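Helicase-like protein (Bacteroides thetaiotaomicron, PDB 2FG1) probably removes ADP-ribose by hydrolysis from ADP-ribosylated thymidine in DNA, through a macro domain. Local coordinates at residues 28-32 with 85-89; 65-70 with 105-110. All coordinates share one frame; numbering follows the deposited sequence.

From the N terminus, the chain enters the sheet of the macro domain and runs along strand 22-29, whose end becomes the first half of contact 1. Helices 38-45 and 48-59 follow, and then segment 65-70, the first half of contact 2, leads into strand 68-74, at one edge of the sheet. Strand 77-85 returns antiparallel to it and lies beside strand 22-29, so that segment 85-89 closes contact 1 at the ends of two neighbouring strands. Only later does helix 100-117 bring residues 105-110 onto strand 68-74 and close contact 2. The two loops therefore cross. They meet where Leu65 CD2 packs 3.7 Å from Gln85 O.

Contact 1: 28-32 with 85-89; sequences CNDIG and QHGIY
Asn29 and Gln85 form a parallel beta bridge where strands 22-29 and 77-85, neighbours in the mixed sheet of the macro domain, run out into loops; beyond it the carboxylate of Asp30 clasps the loop of His86 and Gly87. Two weak backbone bonds flank the bridge: Gln85 N to Cys28 O and Asp30 N to Gln85 O. On one face of the sheet Asn29 CB lies alongside Gln85 CG at 3.6 Å, while the amide of Gln85 gives NE2 to Gly87 O, in the plane of that carbonyl. Asn29 OD1 accepts from Ile31 N in the carbonyl plane at 3.0 Å, an Asx turn, and its ND2 binds Gly33 O. With CG between its own N and carbonyl carbon (chi1 62°), Asp30 reaches across with both oxygens. OD1 takes the N-H of Gly87 at 2.8 Å, on the syn side but tilted from the carboxylate plane. OD2 offers its syn lone pair to His86 ND1 at 2.7 Å, nearly straight and in the ring plane, with carboxylate and ring 85° apart. An alanine in its place would remove both acceptors, and would probably leave the Gly87 N-H without its mate and the imidazole free to turn. Farther out, Ile31 lies against the same loop, its CG2 4.1 Å from Gly87 CA.

Contact 2: 65-70 with 105-110; sequences LGAVQF and QCLKEV
Glu109 of helix 100-117 lies across Val68 and Phe70 where this helix covers strand 68-74, at one edge of the macro domain's sheet; the short segments of strand and helix run 33° from parallel, with axes 9.1 Å apart. Its CB sits 4.2 Å from Val68 CG2. With CG anti to the backbone N (chi1 -170°) and the chain extended, the side chain reaches to the strand. CG comes in plane to the edge of the Phe70 ring, 3.9 Å from CE2, and CD lies over Val68 CB. At the tip the oxygens part. OE2 approaches Phe70 CE2, whereas OE1 is gripped by two waters: one also donates to Gly66 O, the other accepts from Val68 N, so the carboxylate is tied through them to the backbone of the strand and of the loop before it. Nearer the helix backbone, Val68 CG2 packs on Cys106 CB at 3.6 Å, while Val68 CG1 lies over the rim of one face of the Phe70 ring. That ring also stacks with Phe113 and turns its CE1 to Val110 CG2. Before the strand, Gln105 lies against Gly66, its OE1 3.4 Å from Gly66 CA.

Contact 1: 28-32 with 85-89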
ATOM      1  N   CYS A  28      -2.510  -5.004   2.461  1.00 17.73           N
ATOM      2  CA  CYS A  28      -2.488  -6.373   2.929  1.00 17.85           C
ATOM      3  C   CYS A  28      -3.664  -6.640   3.849  1.00 17.74           C
ATOM      4  O   CYS A  28      -4.258  -5.727   4.440  1.00 18.22           O
ATOM      5  CB  CYS A  28      -1.184  -6.625   3.696  1.00 18.16           C
ATOM      6  SG  CYS A  28       0.294  -6.485   2.717  1.00 19.64           S
ATOM      7  N   ASN A  29      -4.003  -7.913   3.983  1.00 17.69           N
ATOM      8  CA  ASN A  29      -5.031  -8.305   4.939  1.00 17.83           C
ATOM      9  C   ASN A  29      -4.460  -8.616   6.322  1.00 18.24           C
ATOM     10  O   ASN A  29      -3.233  -8.731   6.512  1.00 18.29           O
ATOM     11  CB  ASN A  29      -5.836  -9.488   4.406  1.00 17.76           C
ATOM     12  CG  ASN A  29      -4.979 -10.705   4.207  1.00 17.48           C
ATOM     13  OD1 ASN A  29      -4.610 -11.377   5.173  1.00 18.02           O
ATOM     14  ND2 ASN A  29      -4.600 -10.965   2.958  1.00 18.03           N
ATOM     15  N   ASP A  30      -5.368  -8.758   7.281  1.00 18.18           N
ATOM     16  CA  ASP A  30      -4.995  -8.993   8.677  1.00 18.83           C
ATOM     17  C   ASP A  30      -5.021 -10.466   9.099  1.00 19.23           C
ATOM     18  O   ASP A  30      -5.046 -10.757  10.299  1.00 20.25           O
ATOM     19  CB  ASP A  30      -5.863  -8.138   9.617  1.00 19.22           C
ATOM     20  CG  ASP A  30      -7.343  -8.467   9.526  1.00 18.97           C
ATOM     21  OD1 ASP A  30      -7.725  -9.379   8.757  1.00 18.90           O
ATOM     22  OD2 ASP A  30      -8.127  -7.807  10.249  1.00 20.14           O
ATOM     23  N   ILE A  31      -5.014 -11.383   8.132  1.00 19.61           N
ATOM     24  CA  ILE A  31      -4.982 -12.812   8.461  1.00 20.60           C
ATOM     25  C   ILE A  31      -3.749 -13.537   7.921  1.00 19.78           C
ATOM     26  O   ILE A  31      -3.658 -14.760   8.020  1.00 20.71           O
ATOM     27  CB  ILE A  31      -6.292 -13.571   8.070  1.00 21.17           C
ATOM     28  CG1 ILE A  31      -6.446 -13.734   6.557  1.00 21.94           C
ATOM     29  CG2 ILE A  31      -7.513 -12.911   8.694  1.00 23.23           C
ATOM     30  CD1 ILE A  31      -7.375 -14.900   6.166  1.00 22.53           C
ATOM     31  N   GLY A  32      -2.796 -12.798   7.361  1.00 19.20           N
ATOM     32  CA  GLY A  32      -1.573 -13.405   6.865  1.00 18.89           C
ATOM     33  C   GLY A  32      -1.675 -13.995   5.469  1.00 18.81           C
ATOM     34  O   GLY A  32      -0.769 -14.701   5.033  1.00 19.38           O
ATOM     35  N   GLN A  85      -7.123  -4.204   5.253  1.00 19.21           N
ATOM     36  CA  GLN A  85      -8.362  -4.917   5.012  1.00 19.68           C
ATOM     37  C   GLN A  85      -8.533  -6.048   6.014  1.00 19.66           C
ATOM     38  O   GLN A  85      -7.565  -6.673   6.454  1.00 19.54           O
ATOM     39  CB  GLN A  85      -8.481  -5.389   3.557  1.00 20.70           C
ATOM     40  CG  GLN A  85      -7.662  -6.593   3.235  1.00 20.93           C
ATOM     41  CD  GLN A  85      -7.897  -7.096   1.815  1.00 22.35           C
ATOM     42  OE1 GLN A  85      -7.410  -6.492   0.852  1.00 24.06           O
ATOM     43  NE2 GLN A  85      -8.623  -8.211   1.682  1.00 22.61           N
ATOM     44  N   HIS A  86      -9.787  -6.270   6.388  1.00 19.19           N
ATOM     45  CA  HIS A  86     -10.142  -7.258   7.388  1.00 19.72           C
ATOM     46  C   HIS A  86     -10.576  -8.538   6.695  1.00 19.95           C
ATOM     47  O   HIS A  86     -11.586  -8.558   5.988  1.00 20.23           O
ATOM     48  CB  HIS A  86     -11.265  -6.714   8.265  1.00 20.00           C
ATOM     49  CG  HIS A  86     -11.699  -7.657   9.338  1.00 20.67           C
ATOM     50  ND1 HIS A  86     -10.824  -8.187  10.264  1.00 20.44           N
ATOM     51  CD2 HIS A  86     -12.917  -8.169   9.634  1.00 22.43           C
ATOM     52  CE1 HIS A  86     -11.487  -8.978  11.089  1.00 21.88           C
ATOM     53  NE2 HIS A  86     -12.756  -8.989  10.725  1.00 22.55           N
ATOM     54  N   GLY A  87      -9.796  -9.596   6.884  1.00 20.58           N
ATOM     55  CA  GLY A  87     -10.047 -10.871   6.220  1.00 22.30           C
ATOM     56  C   GLY A  87      -9.806 -10.770   4.725  1.00 23.36           C
ATOM     57  O   GLY A  87      -9.268  -9.768   4.230  1.00 22.89           O
ATOM     58  N   ILE A  88     -10.205 -11.819   4.012  0.50 24.19           N
ATOM     59  CA  ILE A  88     -10.038 -11.905   2.563  0.50 25.20           C
ATOM     60  C   ILE A  88     -11.394 -11.745   1.863  0.50 25.60           C
ATOM     61  O   ILE A  88     -11.479 -11.169   0.771  0.50 25.74           O
ATOM     62  CB  ILE A  88      -9.351 -13.246   2.159  0.50 25.16           C
ATOM     63  CG1 ILE A  88      -7.957 -13.355   2.800  0.50 25.70           C
ATOM     64  CG2 ILE A  88      -9.270 -13.397   0.635  0.50 25.72           C
ATOM     65  CD1 ILE A  88      -7.270 -14.702   2.615  0.50 25.70           C
ATOM     66  N   TYR A  89     -12.448 -12.234   2.515  1.00 25.65           N
ATOM     67  CA  TYR A  89     -13.799 -12.219   1.958  1.00 26.40           C
ATOM     68  C   TYR A  89     -14.719 -11.316   2.769  1.00 26.23           C
ATOM     69  O   TYR A  89     -14.406 -10.974   3.909  1.00 26.21           O
ATOM     70  CB  TYR A  89     -14.378 -13.637   1.931  1.00 27.78           C
ATOM     71  CG  TYR A  89     -13.522 -14.640   1.193  1.00 29.35           C
ATOM     72  CD1 TYR A  89     -13.435 -14.623  -0.199  1.00 31.12           C
ATOM     73  CD2 TYR A  89     -12.801 -15.608   1.888  1.00 30.74           C
ATOM     74  CE1 TYR A  89     -12.648 -15.549  -0.881  1.00 32.05           C
ATOM     75  CE2 TYR A  89     -12.019 -16.540   1.219  1.00 31.30           C
ATOM     76  CZ  TYR A  89     -11.945 -16.505  -0.163  1.00 31.73           C
ATOM     77  OH  TYR A  89     -11.166 -17.426  -0.826  1.00 32.47           O
TER

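Contact 2: 65-70 with 105-110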
ATOM      1  N   LEU A  65      -4.820  -3.847  11.999  1.00 19.28           N
ATOM      2  CA  LEU A  65      -5.334  -2.869  11.049  1.00 18.81           C
ATOM      3  C   LEU A  65      -4.742  -1.493  11.343  1.00 18.52           C
ATOM      4  O   LEU A  65      -4.763  -1.040  12.504  1.00 18.77           O
ATOM      5  CB  LEU A  65      -6.863  -2.812  11.123  1.00 18.83           C
ATOM      6  CG  LEU A  65      -7.581  -4.015  10.505  1.00 19.46           C
ATOM      7  CD1 LEU A  65      -9.016  -4.070  11.009  1.00 20.97           C
ATOM      8  CD2 LEU A  65      -7.550  -3.968   8.987  1.00 20.55           C
ATOM      9  N   GLY A  66      -4.212  -0.840  10.311  1.00 18.37           N
ATOM     10  CA  GLY A  66      -3.595   0.469  10.481  1.00 18.47           C
ATOM     11  C   GLY A  66      -2.084   0.432  10.594  1.00 18.38           C
ATOM     12  O   GLY A  66      -1.446   1.470  10.462  1.00 19.08           O
ATOM     13  N   ALA A  67      -1.512  -0.756  10.811  1.00 18.34           N
ATOM     14  CA  ALA A  67      -0.061  -0.905  10.937  1.00 18.38           C
ATOM     15  C   ALA A  67       0.613  -1.051   9.573  1.00 18.30           C
ATOM     16  O   ALA A  67      -0.014  -1.473   8.591  1.00 18.13           O
ATOM     17  CB  ALA A  67       0.290  -2.093  11.838  1.00 18.95           C
ATOM     18  N   VAL A  68       1.899  -0.714   9.517  1.00 18.08           N
ATOM     19  CA  VAL A  68       2.669  -0.775   8.277  1.00 18.35           C
ATOM     20  C   VAL A  68       4.047  -1.347   8.568  1.00 18.42           C
ATOM     21  O   VAL A  68       4.685  -0.975   9.561  1.00 18.97           O
ATOM     22  CB  VAL A  68       2.836   0.639   7.640  1.00 18.29           C
ATOM     23  CG1 VAL A  68       3.563   0.546   6.295  1.00 18.56           C
ATOM     24  CG2 VAL A  68       1.487   1.326   7.466  1.00 19.20           C
ATOM     25  N   GLN A  69       4.515  -2.210   7.663  1.00 18.49           N
ATOM     26  CA  GLN A  69       5.879  -2.724   7.667  1.00 18.44           C
ATOM     27  C   GLN A  69       6.589  -2.233   6.417  1.00 18.62           C
ATOM     28  O   GLN A  69       6.071  -2.396   5.308  1.00 18.62           O
ATOM     29  CB  GLN A  69       5.834  -4.247   7.664  1.00 18.61           C
ATOM     30  CG  GLN A  69       7.175  -4.947   7.575  1.00 18.64           C
ATOM     31  CD  GLN A  69       6.986  -6.433   7.457  1.00 18.43           C
ATOM     32  OE1 GLN A  69       6.290  -6.906   6.566  1.00 18.46           O
ATOM     33  NE2 GLN A  69       7.615  -7.188   8.357  1.00 18.18           N
ATOM     34  N   PHE A  70       7.766  -1.630   6.597  1.00 18.56           N
ATOM     35  CA  PHE A  70       8.563  -1.123   5.483  1.00 18.86           C
ATOM     36  C   PHE A  70       9.736  -2.051   5.231  1.00 18.97           C
ATOM     37  O   PHE A  70      10.499  -2.357   6.153  1.00 19.74           O
ATOM     38  CB  PHE A  70       9.074   0.298   5.775  1.00 19.06           C
ATOM     39  CG  PHE A  70       7.969   1.304   5.991  1.00 19.02           C
ATOM     40  CD1 PHE A  70       7.449   2.028   4.924  1.00 19.47           C
ATOM     41  CD2 PHE A  70       7.448   1.527   7.265  1.00 20.32           C
ATOM     42  CE1 PHE A  70       6.421   2.957   5.128  1.00 18.75           C
ATOM     43  CE2 PHE A  70       6.418   2.455   7.471  1.00 19.84           C
ATOM     44  CZ  PHE A  70       5.915   3.172   6.399  1.00 19.35           C
ATOM     45  N   GLN A 105      -4.931   5.308   8.461  1.00 17.70           N
ATOM     46  CA  GLN A 105      -3.911   5.188   9.511  1.00 18.32           C
ATOM     47  C   GLN A 105      -2.591   4.692   8.923  1.00 17.76           C
ATOM     48  O   GLN A 105      -1.517   5.215   9.252  1.00 17.52           O
ATOM     49  CB  GLN A 105      -4.390   4.286  10.649  1.00 18.29           C
ATOM     50  CG  GLN A 105      -3.379   4.161  11.795  1.00 20.51           C
ATOM     51  CD  GLN A 105      -3.909   3.423  13.004  1.00 22.27           C
ATOM     52  OE1 GLN A 105      -4.763   2.539  12.901  1.00 25.99           O
ATOM     53  NE2 GLN A 105      -3.412   3.801  14.179  1.00 27.69           N
ATOM     54  N   CYS A 106      -2.665   3.710   8.032  1.00 17.33           N
ATOM     55  CA  CYS A 106      -1.466   3.238   7.351  1.00 17.60           C
ATOM     56  C   CYS A 106      -0.788   4.367   6.590  1.00 17.76           C
ATOM     57  O   CYS A 106       0.434   4.524   6.650  1.00 18.06           O
ATOM     58  CB  CYS A 106      -1.816   2.135   6.353  1.00 17.99           C
ATOM     59  SG  CYS A 106      -2.442   0.585   7.047  1.00 18.24           S
ATOM     60  N   LEU A 107      -1.581   5.160   5.865  1.00 17.58           N
ATOM     61  CA  LEU A 107      -1.035   6.236   5.062  1.00 17.60           C
ATOM     62  C   LEU A 107      -0.433   7.353   5.912  1.00 17.08           C
ATOM     63  O   LEU A 107       0.519   7.994   5.467  1.00 17.46           O
ATOM     64  CB  LEU A 107      -2.067   6.771   4.064  1.00 17.78           C
ATOM     65  CG  LEU A 107      -2.390   5.792   2.915  1.00 18.41           C
ATOM     66  CD1 LEU A 107      -3.613   6.270   2.121  1.00 19.29           C
ATOM     67  CD2 LEU A 107      -1.198   5.593   1.994  1.00 19.14           C
ATOM     68  N   LYS A 108      -0.947   7.559   7.127  1.00 17.00           N
ATOM     69  CA  LYS A 108      -0.305   8.504   8.049  1.00 17.02           C
ATOM     70  C   LYS A 108       1.135   8.054   8.352  1.00 17.34           C
ATOM     71  O   LYS A 108       2.058   8.878   8.419  1.00 17.32           O
ATOM     72  CB  LYS A 108      -1.094   8.620   9.355  1.00 16.74           C
ATOM     73  CG  LYS A 108      -2.323   9.535   9.302  1.00 17.26           C
ATOM     74  CD  LYS A 108      -2.916   9.742  10.697  1.00 17.30           C
ATOM     75  CE  LYS A 108      -3.971  10.835  10.739  1.00 20.22           C
ATOM     76  NZ  LYS A 108      -5.088  10.615   9.799  1.00 20.19           N
ATOM     77  N   GLU A 109       1.320   6.750   8.542  1.00 17.34           N
ATOM     78  CA  GLU A 109       2.664   6.231   8.820  1.00 18.11           C
ATOM     79  C   GLU A 109       3.550   6.302   7.569  1.00 17.81           C
ATOM     80  O   GLU A 109       4.741   6.651   7.658  1.00 17.71           O
ATOM     81  CB  GLU A 109       2.611   4.816   9.412  1.00 18.63           C
ATOM     82  CG  GLU A 109       3.975   4.337   9.930  1.00 20.47           C
ATOM     83  CD  GLU A 109       3.929   2.998  10.631  1.00 20.98           C
ATOM     84  OE1 GLU A 109       2.836   2.551  11.029  1.00 22.93           O
ATOM     85  OE2 GLU A 109       5.008   2.389  10.809  1.00 22.59           O
ATOM     86  N   VAL A 110       2.976   6.004   6.403  1.00 17.64           N
ATOM     87  CA  VAL A 110       3.698   6.161   5.149  1.00 18.16           C
ATOM     88  C   VAL A 110       4.111   7.624   4.939  1.00 17.80           C
ATOM     89  O   VAL A 110       5.215   7.892   4.455  1.00 18.16           O
ATOM     90  CB  VAL A 110       2.872   5.640   3.958  1.00 17.98           C
ATOM     91  CG1 VAL A 110       3.528   5.997   2.627  1.00 18.71           C
ATOM     92  CG2 VAL A 110       2.691   4.116   4.089  1.00 19.56           C
TER
HETATM   93  O   HOH W   1       0.274   3.015  11.845  1.00 14.32           O
HETATM   94  O   HOH W   2       2.970   0.144  12.119  1.00 13.69           O